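Local coordinates for protein N-hydroxyarylamine O-acetyltransferase (Bacillus cereus, PDB 4DMO) that probably transfers acetyl groups to arylamines and N-hydroxyarylamines, as an active member of the arylamine N-acetyltransferase family with a non-canonical catalytic triad, at residues S130-G141 and S146-R154. Numbering follows the deposited sequence.
Sequences SYLPLAPVPFLG and SATGDYRIR
Ile153 drives its CD1 methyl against one face of the Phe139 ring, a CH-pi contact 3.8 Å from the ring centroid and displaced toward Phe139 CD1. Ile153 CG1 lies anti to the carbonyl carbon (chi1 -68°), which turns the ethyl arm to the 130-141 segment; there Ile153 CG1 also packs 3.6 Å from Val137 CG1. Two residues earlier in the strand, Tyr151 takes the Pro133 ring over one face, Pro133 CG sitting 4.2 Å from the centroid and 17° off the ring normal. Tyr151 OH abuts Tyr131 C and CA and lies at the edge of the Tyr131 ring, near its plane.

Polar atoms gather round the Leu132 carbonyl. Thr148 OG1 donates to Leu132 O at 2.6 Å from well above the carbonyl plane, whereas Ser146 OG reaches the same oxygen at 3.1 Å within that plane. Both hydroxyls are fixed by a second bond, roughly at right angles to the first: Tyr151 OH donates to Thr148 OG1 at 2.8 Å, and Thr148 N donates to Ser146 OG in an ST turn, so the type I turn of the hairpin between strands 144-146 and 149-158 is tied to the Leu132-Pro133 loop. At the opposite end two waters bridge the backbones: one links Pro138 O to Ile153 N, the other joins Gly141 O and Ile153 O, the type I turn Pro138-Gly141 presenting both carbonyls.

Strands 137-138 and 149-158 belong to one antiparallel sheet without being neighbours in it: Val137 pairs with Leu123 of strand 120-124, and Arg152 with Glu166 of strand 163-168. The curled sheet brings its ends together here through side chains and waters, consistent with the beta-barrel domain of arylamine N-acetyltransferases. Leu123, Leu165 and Tyr163 pack round Ile153, while Leu222 of strand 218-223, in the other sheet, meets Leu134 and Thr148.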
ATOM      1  N   SER A 130      -3.546   6.080   0.643  1.00 14.91           N
ATOM      2  CA  SER A 130      -4.870   5.867   1.209  1.00 16.48           C
ATOM      3  C   SER A 130      -5.904   5.483   0.127  1.00 17.86           C
ATOM      4  O   SER A 130      -7.082   5.287   0.411  1.00 19.37           O
ATOM      5  CB  SER A 130      -5.317   7.151   1.907  1.00 23.12           C
ATOM      6  OG  SER A 130      -5.444   8.195   0.958  1.00 28.09           O
ATOM      7  N   TYR A 131      -5.458   5.323  -1.107  1.00 16.31           N
ATOM      8  CA  TYR A 131      -6.353   4.968  -2.193  1.00 15.08           C
ATOM      9  C   TYR A 131      -6.544   3.465  -2.271  1.00 19.75           C
ATOM     10  O   TYR A 131      -6.161   2.821  -3.240  1.00 21.46           O
ATOM     11  CB  TYR A 131      -5.807   5.534  -3.502  1.00 19.52           C
ATOM     12  CG  TYR A 131      -5.847   7.053  -3.488  1.00 22.96           C
ATOM     13  CD1 TYR A 131      -7.038   7.711  -3.340  1.00 25.12           C
ATOM     14  CD2 TYR A 131      -4.702   7.811  -3.598  1.00 28.92           C
ATOM     15  CE1 TYR A 131      -7.100   9.088  -3.321  1.00 28.91           C
ATOM     16  CE2 TYR A 131      -4.749   9.185  -3.567  1.00 30.59           C
ATOM     17  CZ  TYR A 131      -5.955   9.818  -3.427  1.00 30.95           C
ATOM     18  OH  TYR A 131      -6.041  11.196  -3.406  1.00 40.63           O
ATOM     19  N   LEU A 132      -7.150   2.902  -1.232  1.00 16.77           N
ATOM     20  CA  LEU A 132      -7.149   1.465  -1.057  1.00 12.55           C
ATOM     21  C   LEU A 132      -8.508   0.851  -1.356  1.00 19.81           C
ATOM     22  O   LEU A 132      -9.521   1.256  -0.802  1.00 18.19           O
ATOM     23  CB  LEU A 132      -6.711   1.119   0.376  1.00 13.12           C
ATOM     24  CG  LEU A 132      -5.298   1.597   0.811  1.00 16.74           C
ATOM     25  CD1 LEU A 132      -5.029   1.309   2.310  1.00 16.17           C
ATOM     26  CD2 LEU A 132      -4.169   0.963  -0.070  1.00 12.38           C
ATOM     27  N   PRO A 133      -8.524  -0.180  -2.203  1.00 18.39           N
ATOM     28  CA  PRO A 133      -9.790  -0.845  -2.524  1.00 22.16           C
ATOM     29  C   PRO A 133     -10.370  -1.634  -1.335  1.00 21.22           C
ATOM     30  O   PRO A 133     -11.560  -1.911  -1.348  1.00 20.09           O
ATOM     31  CB  PRO A 133      -9.413  -1.788  -3.678  1.00 20.26           C
ATOM     32  CG  PRO A 133      -8.113  -1.283  -4.213  1.00 25.71           C
ATOM     33  CD  PRO A 133      -7.404  -0.710  -3.003  1.00 18.24           C
ATOM     34  N   LEU A 134      -9.540  -1.987  -0.351  1.00 19.68           N
ATOM     35  CA  LEU A 134      -9.957  -2.781   0.821  1.00 17.80           C
ATOM     36  C   LEU A 134     -10.563  -4.133   0.445  1.00 18.41           C
ATOM     37  O   LEU A 134     -11.243  -4.787   1.243  1.00 18.72           O
ATOM     38  CB  LEU A 134     -10.921  -1.991   1.691  1.00 17.27           C
ATOM     39  CG  LEU A 134     -10.296  -0.654   2.075  1.00 13.24           C
ATOM     40  CD1 LEU A 134     -11.291   0.132   2.853  1.00 12.32           C
ATOM     41  CD2 LEU A 134      -9.047  -0.832   2.881  1.00 10.59           C
ATOM     42  N   ALA A 135     -10.299  -4.552  -0.780  1.00 20.55           N
ATOM     43  CA  ALA A 135     -10.698  -5.871  -1.233  1.00 24.48           C
ATOM     44  C   ALA A 135      -9.983  -6.165  -2.545  1.00 16.71           C
ATOM     45  O   ALA A 135      -9.461  -5.249  -3.180  1.00 21.59           O
ATOM     46  CB  ALA A 135     -12.211  -5.927  -1.408  1.00 23.85           C
ATOM     47  N   PRO A 136      -9.926  -7.439  -2.948  1.00 21.19           N
ATOM     48  CA  PRO A 136      -9.393  -7.776  -4.270  1.00 21.51           C
ATOM     49  C   PRO A 136     -10.152  -7.078  -5.411  1.00 26.48           C
ATOM     50  O   PRO A 136     -11.360  -6.899  -5.357  1.00 18.44           O
ATOM     51  CB  PRO A 136      -9.590  -9.303  -4.350  1.00 24.76           C
ATOM     52  CG  PRO A 136      -9.644  -9.747  -2.954  1.00 21.72           C
ATOM     53  CD  PRO A 136     -10.361  -8.644  -2.222  1.00 26.86           C
ATOM     54  N   VAL A 137      -9.416  -6.652  -6.426  1.00 27.49           N
ATOM     55  CA  VAL A 137     -10.026  -6.038  -7.583  1.00 25.37           C
ATOM     56  C   VAL A 137      -9.936  -7.035  -8.740  1.00 25.61           C
ATOM     57  O   VAL A 137      -8.837  -7.388  -9.204  1.00 25.18           O
ATOM     58  CB  VAL A 137      -9.321  -4.714  -7.985  1.00 22.92           C
ATOM     59  CG1 VAL A 137     -10.087  -4.057  -9.164  1.00 22.54           C
ATOM     60  CG2 VAL A 137      -9.221  -3.769  -6.789  1.00 19.69           C
ATOM     61  N   PRO A 138     -11.094  -7.503  -9.203  1.00 22.13           N
ATOM     62  CA  PRO A 138     -11.105  -8.491 -10.280  1.00 28.08           C
ATOM     63  C   PRO A 138     -10.705  -7.876 -11.610  1.00 24.09           C
ATOM     64  O   PRO A 138     -11.183  -6.811 -11.997  1.00 22.97           O
ATOM     65  CB  PRO A 138     -12.559  -8.947 -10.319  1.00 26.43           C
ATOM     66  CG  PRO A 138     -13.338  -7.737  -9.847  1.00 28.09           C
ATOM     67  CD  PRO A 138     -12.450  -7.067  -8.817  1.00 30.48           C
ATOM     68  N   PHE A 139      -9.820  -8.565 -12.301  1.00 20.44           N
ATOM     69  CA  PHE A 139      -9.425  -8.171 -13.632  1.00 29.09           C
ATOM     70  C   PHE A 139     -10.612  -8.200 -14.620  1.00 30.66           C
ATOM     71  O   PHE A 139     -10.558  -7.542 -15.660  1.00 31.08           O
ATOM     72  CB  PHE A 139      -8.308  -9.085 -14.136  1.00 23.07           C
ATOM     73  CG  PHE A 139      -6.921  -8.631 -13.748  1.00 24.62           C
ATOM     74  CD1 PHE A 139      -6.520  -8.623 -12.425  1.00 23.30           C
ATOM     75  CD2 PHE A 139      -6.015  -8.227 -14.726  1.00 29.61           C
ATOM     76  CE1 PHE A 139      -5.238  -8.223 -12.074  1.00 31.27           C
ATOM     77  CE2 PHE A 139      -4.723  -7.806 -14.388  1.00 31.05           C
ATOM     78  CZ  PHE A 139      -4.333  -7.819 -13.057  1.00 29.86           C
ATOM     79  N   LEU A 140     -11.665  -8.955 -14.294  1.00 33.01           N
ATOM     80  CA  LEU A 140     -12.865  -9.035 -15.144  1.00 40.54           C
ATOM     81  C   LEU A 140     -13.551  -7.688 -15.323  1.00 36.66           C
ATOM     82  O   LEU A 140     -14.365  -7.523 -16.226  1.00 42.26           O
ATOM     83  CB  LEU A 140     -13.867 -10.076 -14.632  1.00 33.94           C
ATOM     84  CG  LEU A 140     -13.570 -11.509 -15.084  1.00 36.33           C
ATOM     85  CD1 LEU A 140     -14.724 -12.426 -14.745  1.00 34.97           C
ATOM     86  CD2 LEU A 140     -13.234 -11.603 -16.571  1.00 38.10           C
ATOM     87  N   GLY A 141     -13.279  -6.748 -14.432  1.00 31.03           N
ATOM     88  CA  GLY A 141     -13.566  -5.369 -14.743  1.00 26.47           C
ATOM     89  C   GLY A 141     -14.537  -4.767 -13.779  1.00 21.34           C
ATOM     90  O   GLY A 141     -14.781  -3.567 -13.809  1.00 21.32           O
ATOM     91  N   SER A 146     -15.414   0.930  -2.018  1.00 30.98           N
ATOM     92  CA  SER A 146     -14.828   0.970  -0.693  1.00 28.68           C
ATOM     93  C   SER A 146     -15.045   2.359  -0.135  1.00 23.51           C
ATOM     94  O   SER A 146     -15.464   3.252  -0.862  1.00 24.86           O
ATOM     95  CB  SER A 146     -13.337   0.637  -0.784  1.00 34.43           C
ATOM     96  OG  SER A 146     -12.531   1.786  -0.551  1.00 26.85           O
ATOM     97  N   ALA A 147     -14.776   2.546   1.153  1.00 23.74           N
ATOM     98  CA  ALA A 147     -14.868   3.877   1.754  1.00 20.88           C
ATOM     99  C   ALA A 147     -13.832   4.874   1.199  1.00 27.31           C
ATOM    100  O   ALA A 147     -13.936   6.099   1.438  1.00 21.69           O
ATOM    101  CB  ALA A 147     -14.725   3.773   3.246  1.00 22.81           C
ATOM    102  N   THR A 148     -12.802   4.381   0.503  1.00 24.12           N
ATOM    103  CA  THR A 148     -11.815   5.319  -0.057  1.00 27.45           C
ATOM    104  C   THR A 148     -12.179   5.749  -1.491  1.00 17.99           C
ATOM    105  O   THR A 148     -11.608   6.698  -2.016  1.00 25.44           O
ATOM    106  CB  THR A 148     -10.394   4.739  -0.048  1.00 19.90           C
ATOM    107  OG1 THR A 148     -10.282   3.688  -1.021  1.00 17.06           O
ATOM    108  CG2 THR A 148     -10.056   4.207   1.338  1.00 16.28           C
ATOM    109  N   GLY A 149     -13.136   5.068  -2.115  1.00 23.34           N
ATOM    110  CA  GLY A 149     -13.527   5.422  -3.467  1.00 21.82           C
ATOM    111  C   GLY A 149     -13.878   4.209  -4.271  1.00 20.12           C
ATOM    112  O   GLY A 149     -14.005   3.122  -3.704  1.00 21.61           O
ATOM    113  N   ASP A 150     -14.057   4.389  -5.585  1.00 23.39           N
ATOM    114  CA  ASP A 150     -14.395   3.267  -6.478  1.00 24.26           C
ATOM    115  C   ASP A 150     -13.168   2.821  -7.285  1.00 23.39           C
ATOM    116  O   ASP A 150     -12.380   3.668  -7.678  1.00 20.77           O
ATOM    117  CB  ASP A 150     -15.507   3.679  -7.453  1.00 32.34           C
ATOM    118  CG  ASP A 150     -16.887   3.700  -6.810  1.00 42.50           C
ATOM    119  OD1 ASP A 150     -17.013   4.184  -5.664  1.00 39.09           O
ATOM    120  OD2 ASP A 150     -17.842   3.209  -7.465  1.00 42.57           O
ATOM    121  N   TYR A 151     -13.028   1.515  -7.550  1.00 19.98           N
ATOM    122  CA  TYR A 151     -11.841   0.991  -8.228  1.00 24.99           C
ATOM    123  C   TYR A 151     -12.183  -0.078  -9.234  1.00 23.98           C
ATOM    124  O   TYR A 151     -13.047  -0.899  -8.978  1.00 25.68           O
ATOM    125  CB  TYR A 151     -10.855   0.389  -7.210  1.00 21.40           C
ATOM    126  CG  TYR A 151     -10.376   1.389  -6.206  1.00 21.08           C
ATOM    127  CD1 TYR A 151     -11.130   1.684  -5.075  1.00 20.23           C
ATOM    128  CD2 TYR A 151      -9.191   2.083  -6.405  1.00 21.56           C
ATOM    129  CE1 TYR A 151     -10.687   2.620  -4.147  1.00 20.68           C
ATOM    130  CE2 TYR A 151      -8.751   3.035  -5.488  1.00 18.68           C
ATOM    131  CZ  TYR A 151      -9.508   3.281  -4.355  1.00 17.09           C
ATOM    132  OH  TYR A 151      -9.087   4.222  -3.448  1.00 16.63           O
ATOM    133  N   ARG A 152     -11.500  -0.072 -10.378  1.00 23.11           N
ATOM    134  CA  ARG A 152     -11.723  -1.091 -11.400  1.00 20.75           C
ATOM    135  C   ARG A 152     -10.490  -1.223 -12.263  1.00 18.69           C
ATOM    136  O   ARG A 152      -9.712  -0.269 -12.445  1.00 17.75           O
ATOM    137  CB  ARG A 152     -12.941  -0.738 -12.286  1.00 23.25           C
ATOM    138  CG  ARG A 152     -12.611   0.180 -13.455  1.00 27.74           C
ATOM    139  CD  ARG A 152     -13.836   0.661 -14.252  1.00 34.83           C
ATOM    140  NE  ARG A 152     -13.505   1.800 -15.123  1.00 32.65           N
ATOM    141  CZ  ARG A 152     -14.395   2.512 -15.823  1.00 38.00           C
ATOM    142  NH1 ARG A 152     -15.692   2.206 -15.771  1.00 38.06           N
ATOM    143  NH2 ARG A 152     -14.004   3.545 -16.564  1.00 28.15           N
ATOM    144  N   ILE A 153     -10.344  -2.394 -12.850  1.00 20.47           N
ATOM    145  CA  ILE A 153      -9.226  -2.644 -13.741  1.00 24.74           C
ATOM    146  C   ILE A 153      -9.685  -2.602 -15.192  1.00 21.92           C
ATOM    147  O   ILE A 153     -10.775  -3.052 -15.505  1.00 24.50           O
ATOM    148  CB  ILE A 153      -8.641  -4.030 -13.465  1.00 25.37           C
ATOM    149  CG1 ILE A 153      -7.970  -4.038 -12.084  1.00 22.10           C
ATOM    150  CG2 ILE A 153      -7.686  -4.426 -14.582  1.00 27.08           C
ATOM    151  CD1 ILE A 153      -7.446  -5.383 -11.707  1.00 27.29           C
ATOM    152  N   ARG A 154      -8.859  -2.061 -16.077  1.00 19.09           N
ATOM    153  CA  ARG A 154      -9.128  -2.168 -17.499  1.00 29.50           C
ATOM    154  C   ARG A 154      -7.861  -2.576 -18.211  1.00 27.97           C
ATOM    155  O   ARG A 154      -6.763  -2.140 -17.855  1.00 24.15           O
ATOM    156  CB  ARG A 154      -9.692  -0.862 -18.077  1.00 29.64           C
ATOM    157  CG  ARG A 154     -11.094  -0.538 -17.571  1.00 23.54           C
ATOM    158  CD  ARG A 154     -11.854   0.397 -18.540  1.00 27.07           C
ATOM    159  NE  ARG A 154     -11.325   1.763 -18.538  1.00 25.78           N
ATOM    160  CZ  ARG A 154     -10.622   2.320 -19.533  1.00 31.75           C
ATOM    161  NH1 ARG A 154     -10.338   1.645 -20.640  1.00 24.50           N
ATOM    162  NH2 ARG A 154     -10.169   3.559 -19.412  1.00 26.06           N
TER
HETATM  163  O   HOH W   1     -12.204  -4.375 -11.840  1.00 17.29           O
HETATM  164  O   HOH W   2     -13.543  -2.275 -15.633  1.00 22.93           O